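Local structure of major capsid protein (Faustovirus, 5J7O) at residues T523-R528 with T597-D602. The protein forms trimeric capsomers with a double jelly-roll fold, which probably assemble into the protein shell of this large double-stranded DNA virus. Sequence-based numbering, arbitrary orientation.
Sequences TLDTVR and TSSFCD
Asp525 and Thr526 both face Thr597 where segments 523-528 and 597-602 run antiparallel, their touching parts 160° apart in direction, a classic beta bulge. Asp525 N reaches Thr597 O at 2.7 Å, and Thr597 N returns a longer bond to Thr526 O at 3.2 Å. On one face of this pair the two threonine hydroxyls meet, Thr526 OG1 and Thr597 OG1 modelled doubtfully close at 2.4 Å; Gln539 also bonds Thr526 OG1. Beyond the bulge Ser598 takes over: with its hydroxyl anti to its own backbone N (chi1 -179°), OG donates to Thr523 O at 2.6 Å and accepts from the amides of Phe600 and Cys601, an ST turn and ST motif in one. A small hydroxyl that both gives and receives suits this place. The carboxylate of Asp525 suits a rim of donors: OD2 faces Ser599 OG, though doubtfully close, and OD1 accepts weakly from a water held by Ser599 N. At the other end, Thr523 serves two surroundings, its CG2 lying 3.7 Å from Phe600 CD2 and its hydroxyl bonding Leu451 O. Bulge and ST turn lie where strand 592-597 ends and strand 526-531 begins, as a loop leaves one jelly-roll sheet for strand 607-620 in another.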
ATOM      1  N   THR B 523      -2.710  25.136   3.750  1.00 39.18           N
ATOM      2  CA  THR B 523      -3.004  26.525   3.422  1.00 39.22           C
ATOM      3  C   THR B 523      -4.428  26.934   3.771  1.00 39.60           C
ATOM      4  O   THR B 523      -4.718  28.134   3.801  1.00 42.77           O
ATOM      5  CB  THR B 523      -2.756  26.787   1.930  1.00 39.68           C
ATOM      6  OG1 THR B 523      -3.510  25.855   1.143  1.00 41.07           O
ATOM      7  CG2 THR B 523      -1.275  26.646   1.600  1.00 39.31           C
ATOM      8  N   LEU B 524      -5.314  25.979   4.035  1.00 37.57           N
ATOM      9  CA  LEU B 524      -6.689  26.259   4.424  1.00 39.13           C
ATOM     10  C   LEU B 524      -6.910  25.795   5.857  1.00 38.54           C
ATOM     11  O   LEU B 524      -6.627  24.640   6.189  1.00 39.28           O
ATOM     12  CB  LEU B 524      -7.680  25.564   3.488  1.00 39.75           C
ATOM     13  CG  LEU B 524      -7.737  26.039   2.035  1.00 41.26           C
ATOM     14  CD1 LEU B 524      -8.561  25.079   1.193  1.00 41.69           C
ATOM     15  CD2 LEU B 524      -8.314  27.442   1.956  1.00 41.94           C
ATOM     16  N   ASP B 525      -7.408  26.698   6.701  1.00 37.38           N
ATOM     17  CA  ASP B 525      -7.773  26.337   8.065  1.00 37.87           C
ATOM     18  C   ASP B 525      -9.243  25.945   8.165  1.00 36.00           C
ATOM     19  O   ASP B 525      -9.568  24.854   8.644  1.00 35.28           O
ATOM     20  CB  ASP B 525      -7.472  27.496   9.023  1.00 40.30           C
ATOM     21  CG  ASP B 525      -5.986  27.711   9.232  1.00 42.99           C
ATOM     22  OD1 ASP B 525      -5.213  26.743   9.069  1.00 41.97           O
ATOM     23  OD2 ASP B 525      -5.592  28.849   9.564  1.00 45.48           O
ATOM     24  N   THR B 526     -10.138  26.825   7.722  1.00 34.39           N
ATOM     25  CA  THR B 526     -11.571  26.579   7.758  1.00 34.06           C
ATOM     26  C   THR B 526     -12.179  26.939   6.410  1.00 35.78           C
ATOM     27  O   THR B 526     -11.629  27.743   5.654  1.00 37.49           O
ATOM     28  CB  THR B 526     -12.268  27.389   8.864  1.00 32.96           C
ATOM     29  OG1 THR B 526     -12.297  28.773   8.495  1.00 32.15           O
ATOM     30  CG2 THR B 526     -11.538  27.242  10.194  1.00 32.97           C
ATOM     31  N   VAL B 527     -13.326  26.331   6.114  1.00 34.79           N
ATOM     32  CA  VAL B 527     -14.077  26.622   4.896  1.00 28.72           C
ATOM     33  C   VAL B 527     -15.556  26.734   5.250  1.00 37.93           C
ATOM     34  O   VAL B 527     -16.071  25.973   6.071  1.00 38.91           O
ATOM     35  CB  VAL B 527     -13.847  25.552   3.806  1.00 28.22           C
ATOM     36  CG1 VAL B 527     -14.781  25.769   2.622  1.00 28.31           C
ATOM     37  CG2 VAL B 527     -12.403  25.578   3.337  1.00 34.75           C
ATOM     38  N   ARG B 528     -16.229  27.703   4.628  1.00 39.13           N
ATOM     39  CA  ARG B 528     -17.659  27.925   4.795  1.00 38.14           C
ATOM     40  C   ARG B 528     -18.287  28.108   3.422  1.00 35.26           C
ATOM     41  O   ARG B 528     -17.687  28.721   2.535  1.00 32.95           O
ATOM     42  CB  ARG B 528     -17.923  29.152   5.682  1.00 40.58           C
ATOM     43  CG  ARG B 528     -19.388  29.501   5.892  1.00 45.18           C
ATOM     44  CD  ARG B 528     -19.542  30.426   7.091  1.00 49.08           C
ATOM     45  NE  ARG B 528     -20.052  31.745   6.727  1.00 52.82           N
ATOM     46  CZ  ARG B 528     -21.286  32.166   6.989  1.00 56.66           C
ATOM     47  NH1 ARG B 528     -22.143  31.369   7.610  1.00 57.72           N
ATOM     48  NH2 ARG B 528     -21.665  33.383   6.623  1.00 58.27           N
ATOM     49  N   THR B 597     -10.309  30.651   5.734  1.00 35.11           N
ATOM     50  CA  THR B 597      -9.320  31.297   6.583  1.00 37.89           C
ATOM     51  C   THR B 597      -8.015  30.530   6.449  1.00 39.74           C
ATOM     52  O   THR B 597      -8.018  29.300   6.338  1.00 40.18           O
ATOM     53  CB  THR B 597      -9.762  31.348   8.051  1.00 38.99           C
ATOM     54  OG1 THR B 597     -10.277  30.071   8.447  1.00 44.15           O
ATOM     55  CG2 THR B 597     -10.831  32.410   8.249  1.00 35.60           C
ATOM     56  N   SER B 598      -6.902  31.258   6.446  1.00 39.90           N
ATOM     57  CA  SER B 598      -5.601  30.677   6.155  1.00 41.07           C
ATOM     58  C   SER B 598      -4.576  31.125   7.184  1.00 41.00           C
ATOM     59  O   SER B 598      -4.572  32.284   7.607  1.00 41.77           O
ATOM     60  CB  SER B 598      -5.125  31.069   4.751  1.00 42.68           C
ATOM     61  OG  SER B 598      -3.869  30.483   4.454  1.00 44.31           O
ATOM     62  N   SER B 599      -3.713  30.195   7.581  1.00 40.67           N
ATOM     63  CA  SER B 599      -2.548  30.510   8.395  1.00 41.56           C
ATOM     64  C   SER B 599      -1.296  30.724   7.554  1.00 40.10           C
ATOM     65  O   SER B 599      -0.253  31.095   8.102  1.00 39.43           O
ATOM     66  CB  SER B 599      -2.295  29.395   9.416  1.00 41.44           C
ATOM     67  OG  SER B 599      -3.365  29.296  10.342  1.00 42.46           O
ATOM     68  N   PHE B 600      -1.380  30.512   6.241  1.00 39.02           N
ATOM     69  CA  PHE B 600      -0.232  30.595   5.350  1.00 39.59           C
ATOM     70  C   PHE B 600      -0.313  31.760   4.376  1.00 40.93           C
ATOM     71  O   PHE B 600       0.670  32.485   4.196  1.00 41.80           O
ATOM     72  CB  PHE B 600      -0.087  29.280   4.569  1.00 38.97           C
ATOM     73  CG  PHE B 600       1.108  29.243   3.660  1.00 38.25           C
ATOM     74  CD1 PHE B 600       2.370  28.984   4.167  1.00 37.95           C
ATOM     75  CD2 PHE B 600       0.971  29.463   2.298  1.00 38.60           C
ATOM     76  CE1 PHE B 600       3.473  28.948   3.338  1.00 37.61           C
ATOM     77  CE2 PHE B 600       2.071  29.428   1.461  1.00 39.07           C
ATOM     78  CZ  PHE B 600       3.325  29.173   1.983  1.00 39.05           C
ATOM     79  N   CYS B 601      -1.469  31.966   3.749  1.00 42.62           N
ATOM     80  CA  CYS B 601      -1.575  32.898   2.631  1.00 44.22           C
ATOM     81  C   CYS B 601      -1.466  34.342   3.110  1.00 46.34           C
ATOM     82  O   CYS B 601      -2.256  34.789   3.947  1.00 50.17           O
ATOM     83  CB  CYS B 601      -2.893  32.678   1.894  1.00 44.27           C
ATOM     84  SG  CYS B 601      -3.131  33.742   0.451  1.00 44.89           S
ATOM     85  N   ASP B 602      -0.488  35.066   2.573  1.00 44.19           N
ATOM     86  CA  ASP B 602      -0.376  36.510   2.751  1.00 44.92           C
ATOM     87  C   ASP B 602       0.407  37.069   1.567  1.00 43.31           C
ATOM     88  O   ASP B 602       0.681  36.357   0.593  1.00 41.28           O
ATOM     89  CB  ASP B 602       0.260  36.862   4.103  1.00 49.07           C
ATOM     90  CG  ASP B 602       1.557  36.115   4.364  1.00 52.77           C
ATOM     91  OD1 ASP B 602       2.261  35.759   3.395  1.00 53.03           O
ATOM     92  OD2 ASP B 602       1.877  35.890   5.549  1.00 54.61           O
TER
HETATM   93  O   HOH W   1      -3.959  27.484   6.964  1.00 37.39           O